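PDB 6QPS: polysaccharide Lyase Family 6 from Bacteroides cellulosilyticus, which probably cleaves the mannuronic acid-rich parts of alginate by beta-elimination, as a calcium-binding lyase of the gut microbiota. Local coordinates for residues F236-G241 with F260-G265; G284-G289 with D309-G314. One frame throughout, in Å; residues are numbered along the deposited sequence. Where two conformers were deposited one is given.

Contact 1 (F236-G241 with F260-G265); sequences FFRCSG and FYESAG
Two successive coils of the right-handed parallel beta-helix meet here at a corner, where strands 230-237 and 254-261 end and the backbone turns in both segments. The ladder closes with two nearly straight backbone bonds, Tyr261 N to Phe236 O at 2.8 Å and Arg238 N to Tyr261 O at 2.9 Å. On one face of the sheet the Phe236 and Phe260 rings run side by side with planes 11° apart, slid so that Phe260 CE2 sits 3.4 Å from Phe236 CD1; Phe201 and Phe282 continue this aromatic ladder on neighbouring coils. Phe237 and Tyr261 repeat the slip on the other face, toward helix 454-465. Arg238, extended from CG to NE, runs alongside Glu262 and grips OE1 side-on with NE at 2.9 Å and NH2 at 3.0 Å, the guanidinium and carboxylate nearly coplanar. One face of that guanidinium lies against Phe237 CZ, while Glu262 OE2 bonds to His285 ND1. A methionine in place of Arg238 would probably leave OE1 without its two donors and the carboxylate charge without this mate. Around the corner, Ser263 OG accepts from Cys239 N and donates to Tyr261 O from above the carbonyl plane. With its OG beside the backbone N (chi1 -58°), Ser240 accepts the Ala264 N-H at 2.9 Å, and one water joins this same OG to Glu262 O.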
loop_
_atom_site.group_PDB
_atom_site.type_symbol
_atom_site.label_atom_id
_atom_site.label_comp_id
_atom_site.label_asym_id
_atom_site.label_seq_id
_atom_site.Cartn_x
_atom_site.Cartn_y
_atom_site.Cartn_z
ATOM N N PHE A 236 2.301 -2.091 -7.875
ATOM C CA PHE A 236 1.069 -1.306 -7.997
ATOM C C PHE A 236 0.990 -0.852 -9.452
ATOM O O PHE A 236 1.817 -0.053 -9.905
ATOM C CB PHE A 236 1.079 -0.129 -7.018
ATOM C CG PHE A 236 1.164 -0.577 -5.580
ATOM C CD1 PHE A 236 2.388 -0.898 -5.019
ATOM C CD2 PHE A 236 0.030 -0.723 -4.820
ATOM C CE1 PHE A 236 2.468 -1.351 -3.714
ATOM C CE2 PHE A 236 0.112 -1.178 -3.507
ATOM C CZ PHE A 236 1.327 -1.505 -2.968
ATOM N N PHE A 237 0.012 -1.362 -10.196
ATOM C CA PHE A 237 -0.104 -1.183 -11.655
ATOM C C PHE A 237 -1.422 -0.486 -11.971
ATOM O O PHE A 237 -2.501 -1.062 -11.777
ATOM C CB PHE A 237 -0.039 -2.572 -12.301
ATOM C CG PHE A 237 -0.309 -2.629 -13.793
ATOM C CD1 PHE A 237 -1.563 -2.966 -14.280
ATOM C CD2 PHE A 237 0.723 -2.438 -14.699
ATOM C CE1 PHE A 237 -1.799 -3.077 -15.658
ATOM C CE2 PHE A 237 0.490 -2.536 -16.081
ATOM C CZ PHE A 237 -0.755 -2.844 -16.554
ATOM N N ARG A 238 -1.337 0.759 -12.433
ATOM C CA ARG A 238 -2.531 1.510 -12.821
ATOM C C ARG A 238 -3.512 1.621 -11.659
ATOM O O ARG A 238 -4.738 1.623 -11.847
ATOM C CB ARG A 238 -3.148 0.922 -14.097
ATOM C CG ARG A 238 -2.160 1.041 -15.250
ATOM C CD ARG A 238 -2.689 0.424 -16.499
ATOM N NE ARG A 238 -1.764 0.664 -17.605
ATOM C CZ ARG A 238 -1.845 0.091 -18.801
ATOM N NH1 ARG A 238 -2.810 -0.792 -19.056
ATOM N NH2 ARG A 238 -0.949 0.409 -19.735
ATOM N N CYS A 239 -2.960 1.809 -10.449
ATOM C CA CYS A 239 -3.780 2.037 -9.255
ATOM C C CYS A 239 -4.106 3.524 -9.184
ATOM O O CYS A 239 -3.301 4.324 -8.689
ATOM C CB CYS A 239 -3.060 1.580 -7.989
ATOM S SG CYS A 239 -2.585 -0.177 -7.957
ATOM N N SER A 240 -5.286 3.905 -9.677
ATOM C CA SER A 240 -5.593 5.299 -9.983
ATOM C C SER A 240 -6.949 5.710 -9.436
ATOM O O SER A 240 -7.595 6.609 -9.969
ATOM C CB SER A 240 -5.501 5.546 -11.493
ATOM O OG SER A 240 -4.186 5.198 -11.919
ATOM N N GLY A 241 -7.375 5.098 -8.336
ATOM C CA GLY A 241 -8.666 5.461 -7.772
ATOM C C GLY A 241 -8.713 6.863 -7.193
ATOM O O GLY A 241 -9.763 7.522 -7.248
ATOM N N PHE A 260 5.691 1.325 -8.288
ATOM C CA PHE A 260 4.454 2.075 -8.550
ATOM C C PHE A 260 4.469 2.489 -10.018
ATOM O O PHE A 260 5.213 3.391 -10.402
ATOM C CB PHE A 260 4.350 3.284 -7.627
ATOM C CG PHE A 260 4.385 2.919 -6.157
ATOM C CD1 PHE A 260 5.590 2.812 -5.476
ATOM C CD2 PHE A 260 3.219 2.618 -5.463
ATOM C CE1 PHE A 260 5.626 2.459 -4.123
ATOM C CE2 PHE A 260 3.263 2.271 -4.119
ATOM C CZ PHE A 260 4.469 2.186 -3.463
ATOM N N TYR A 261 3.673 1.800 -10.842
ATOM C CA TYR A 261 3.742 1.911 -12.297
ATOM C C TYR A 261 2.446 2.481 -12.843
ATOM O O TYR A 261 1.378 1.874 -12.685
ATOM C CB TYR A 261 3.988 0.523 -12.896
ATOM C CG TYR A 261 4.083 0.423 -14.412
ATOM C CD1 TYR A 261 2.934 0.275 -15.201
ATOM C CD2 TYR A 261 5.314 0.447 -15.055
ATOM C CE1 TYR A 261 3.022 0.152 -16.572
ATOM C CE2 TYR A 261 5.412 0.333 -16.431
ATOM C CZ TYR A 261 4.259 0.207 -17.191
ATOM O OH TYR A 261 4.313 0.072 -18.566
ATOM N N GLU A 262 2.553 3.629 -13.521
ATOM C CA GLU A 262 1.405 4.286 -14.163
ATOM C C GLU A 262 0.217 4.443 -13.207
ATOM O O GLU A 262 -0.938 4.290 -13.606
ATOM C CB GLU A 262 0.982 3.542 -15.437
ATOM C CG GLU A 262 2.006 3.643 -16.563
ATOM C CD GLU A 262 1.515 3.082 -17.894
ATOM O OE1 GLU A 262 0.443 2.434 -17.952
ATOM O OE2 GLU A 262 2.236 3.285 -18.894
ATOM N N SER A 263 0.497 4.774 -11.944
ATOM C CA SER A 263 -0.523 4.809 -10.895
ATOM C C SER A 263 -0.776 6.252 -10.479
ATOM O O SER A 263 0.139 6.923 -9.976
ATOM C CB SER A 263 -0.081 3.956 -9.696
ATOM O OG SER A 263 -0.112 2.562 -10.010
ATOM N N ALA A 264 -2.022 6.713 -10.638
ATOM C CA ALA A 264 -2.381 8.118 -10.408
ATOM C C ALA A 264 -2.610 8.437 -8.928
ATOM O O ALA A 264 -3.679 8.894 -8.515
ATOM C CB ALA A 264 -3.619 8.484 -11.226
ATOM N N GLY A 265 -1.565 8.249 -8.144
ATOM C CA GLY A 265 -1.546 8.609 -6.737
ATOM C C GLY A 265 -0.134 8.463 -6.217
ATOM O O GLY A 265 0.806 8.283 -6.988
HETATM O O HOH W 1 -3.125 5.791 -14.432
#

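Contact 2 (G284-G289 with D309-G314); sequences GHNLRG and DVRSFG
The amide of Asn286 and the guanidinium of Arg311 lie side by side at a corner of the parallel beta-helix, their planes 43° apart, with Asn286 OD1 at the guanidinium edge, near its plane. Here the loop after strand 276-283 stacks on the equivalent bend of the next coil. The bond from Arg311 NH1 to OD1, 2.7 Å long with an N-H...O angle of 125°, is weak, and doubtful because it belongs to one of two deposited conformers; in this conformer NH1 also has the carbonyl oxygen of Asn354 as a partner. The Asp309 and Asn286 side chains pass each other at a slant, the carboxylate and amide planes 39° apart, and Asp309 CB comes within 3.5 Å of OD1. In the same conformer Arg311 CG, beside its backbone N, lies 3.4 Å from Asn286 O, and bends at chi2 and chi3 bring the guanidinium round to OD1. In the backbone, a type I' turn from Gly284 to Leu287 is closed by Leu287 N on Gly284 O and presents Asn286 N to Asp309 O at 2.8 Å. Gly284 packs its CA against that same Asp309 oxygen, so closely that a CB there would collide with it. Thr290 OG1 ties the two loops again, bonded to both Leu287 O and Arg311 N. Asp309 OD1 bonds to Asn354 on the following coil, and a water accepts from Asn286 ND2 and donates weakly to Asp309 OD1. A second water accepts from His285 N and donates to Asp309 OD2 at 2.8 Å.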
loop_
_atom_site.group_PDB
_atom_site.type_symbol
_atom_site.label_atom_id
_atom_site.label_comp_id
_atom_site.label_asym_id
_atom_site.label_seq_id
_atom_site.Cartn_x
_atom_site.Cartn_y
_atom_site.Cartn_z
ATOM N N GLY A 284 6.171 6.774 -13.712
ATOM C CA GLY A 284 4.882 7.401 -13.951
ATOM C C GLY A 284 4.478 7.541 -15.408
ATOM O O GLY A 284 3.300 7.735 -15.699
ATOM N N HIS A 285 5.433 7.488 -16.336
ATOM C CA HIS A 285 5.153 7.705 -17.762
ATOM C C HIS A 285 4.435 9.033 -18.014
ATOM O O HIS A 285 3.710 9.192 -19.017
ATOM C CB HIS A 285 4.397 6.530 -18.414
ATOM C CG HIS A 285 5.279 5.355 -18.714
ATOM N ND1 HIS A 285 4.793 4.070 -18.835
ATOM C CD2 HIS A 285 6.614 5.275 -18.934
ATOM C CE1 HIS A 285 5.799 3.246 -19.080
ATOM N NE2 HIS A 285 6.908 3.956 -19.180
ATOM N N ASN A 286 4.661 10.002 -17.124
ATOM C CA ASN A 286 4.098 11.357 -17.258
ATOM C C ASN A 286 2.570 11.368 -17.295
ATOM O O ASN A 286 1.958 12.294 -17.833
ATOM C CB ASN A 286 4.659 12.104 -18.478
ATOM C CG ASN A 286 6.145 12.381 -18.354
ATOM O OD1 ASN A 286 6.598 12.922 -17.348
ATOM N ND2 ASN A 286 6.917 11.972 -19.354
ATOM N N LEU A 287 1.933 10.380 -16.695
ATOM C CA LEU A 287 0.474 10.279 -16.731
ATOM C C LEU A 287 -0.192 11.111 -15.635
ATOM O O LEU A 287 0.384 11.384 -14.580
ATOM C CB LEU A 287 0.048 8.816 -16.606
ATOM C CG LEU A 287 0.482 7.890 -17.745
ATOM C CD1 LEU A 287 -0.052 6.493 -17.468
ATOM C CD2 LEU A 287 0.004 8.406 -19.117
ATOM N N ARG A 288 -1.430 11.526 -15.927
ATOM C CA ARG A 288 -2.233 12.361 -15.045
ATOM C C ARG A 288 -2.242 11.799 -13.635
ATOM O O ARG A 288 -2.486 10.612 -13.424
ATOM C CB ARG A 288 -3.662 12.372 -15.589
ATOM C CG ARG A 288 -4.601 13.314 -14.872
ATOM C CD ARG A 288 -6.034 13.114 -15.359
ATOM N NE ARG A 288 -6.180 13.432 -16.766
ATOM C CZ ARG A 288 -7.276 13.193 -17.460
ATOM N NH1 ARG A 288 -8.317 12.620 -16.862
ATOM N NH2 ARG A 288 -7.314 13.520 -18.735
ATOM N N GLY A 289 -1.959 12.657 -12.653
ATOM C CA GLY A 289 -2.118 12.300 -11.250
ATOM C C GLY A 289 -1.017 11.446 -10.637
ATOM O O GLY A 289 -1.052 11.205 -9.417
ATOM N N ASP A 309 9.265 10.577 -13.798
ATOM C CA ASP A 309 8.195 11.000 -14.699
ATOM C C ASP A 309 6.823 10.984 -14.024
ATOM O O ASP A 309 5.838 10.538 -14.618
ATOM C CB ASP A 309 8.138 10.130 -15.961
ATOM C CG ASP A 309 9.365 10.252 -16.849
ATOM O OD1 ASP A 309 10.106 11.271 -16.778
ATOM O OD2 ASP A 309 9.579 9.311 -17.656
ATOM N N VAL A 310 6.740 11.475 -12.781
ATOM C CA VAL A 310 5.441 11.649 -12.123
ATOM C C VAL A 310 5.029 13.109 -12.264
ATOM O O VAL A 310 5.873 14.005 -12.203
ATOM C CB VAL A 310 5.433 11.195 -10.650
ATOM C CG1 VAL A 310 5.747 9.704 -10.569
ATOM C CG2 VAL A 310 6.407 11.986 -9.787
ATOM N N ARG A 311 3.731 13.361 -12.427
ATOM C CA ARG A 311 3.287 14.692 -12.823
ATOM C C ARG A 311 2.651 15.532 -11.725
ATOM O O ARG A 311 2.582 16.758 -11.886
ATOM C CB ARG A 311 2.345 14.602 -14.026
ATOM C CG ARG A 311 3.097 14.207 -15.295
ATOM C CD ARG A 311 3.805 15.380 -15.992
ATOM N NE ARG A 311 4.737 16.119 -15.138
ATOM C CZ ARG A 311 5.972 15.721 -14.823
ATOM N NH1 ARG A 311 6.469 14.582 -15.277
ATOM N NH2 ARG A 311 6.721 16.469 -14.030
ATOM N N SER A 312 2.213 14.934 -10.619
ATOM C CA SER A 312 1.631 15.719 -9.536
ATOM C C SER A 312 2.680 16.300 -8.595
ATOM O O SER A 312 2.726 17.516 -8.387
ATOM C CB SER A 312 0.607 14.879 -8.772
ATOM O OG SER A 312 0.109 15.586 -7.647
ATOM N N PHE A 313 3.474 15.448 -7.964
ATOM C CA PHE A 313 4.622 15.860 -7.155
ATOM C C PHE A 313 5.565 14.664 -7.118
ATOM O O PHE A 313 5.114 13.515 -7.148
ATOM C CB PHE A 313 4.286 16.319 -5.710
ATOM C CG PHE A 313 3.546 15.291 -4.917
ATOM C CD1 PHE A 313 4.205 14.290 -4.245
ATOM C CD2 PHE A 313 2.158 15.311 -4.870
ATOM C CE1 PHE A 313 3.495 13.329 -3.578
ATOM C CE2 PHE A 313 1.460 14.355 -4.183
ATOM C CZ PHE A 313 2.131 13.356 -3.557
ATOM N N GLY A 314 6.864 14.931 -7.026
ATOM C CA GLY A 314 7.851 13.885 -6.792
ATOM C C GLY A 314 8.053 13.679 -5.302
ATOM O O GLY A 314 7.971 12.556 -4.792
HETATM O O HOH W 2 8.363 6.931 -16.711
HETATM O O HOH W 3 9.823 12.502 -19.856
#

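How the contacts relate
Along the chain the two contacts come in series, neither nesting nor crossing. Strand 230-237 leads into 236-241, and one coil later 260-265 closes contact 1; strand 276-283 then leads into 284-289, and the next coil brings 309-314 to close contact 2. Together they run along one corner of the beta-helix over four consecutive coils. The step between the contacts is bridged by the bond of His285 ND1 to Glu262 OE2 at 2.7 Å, while Leu287 CD1 packs on Glu262 CG and the Arg288 carbonyl oxygen on Ala264 CB. Helix 454-465 and the C-terminal residues beyond it meet this junction through Tyr261 and His285.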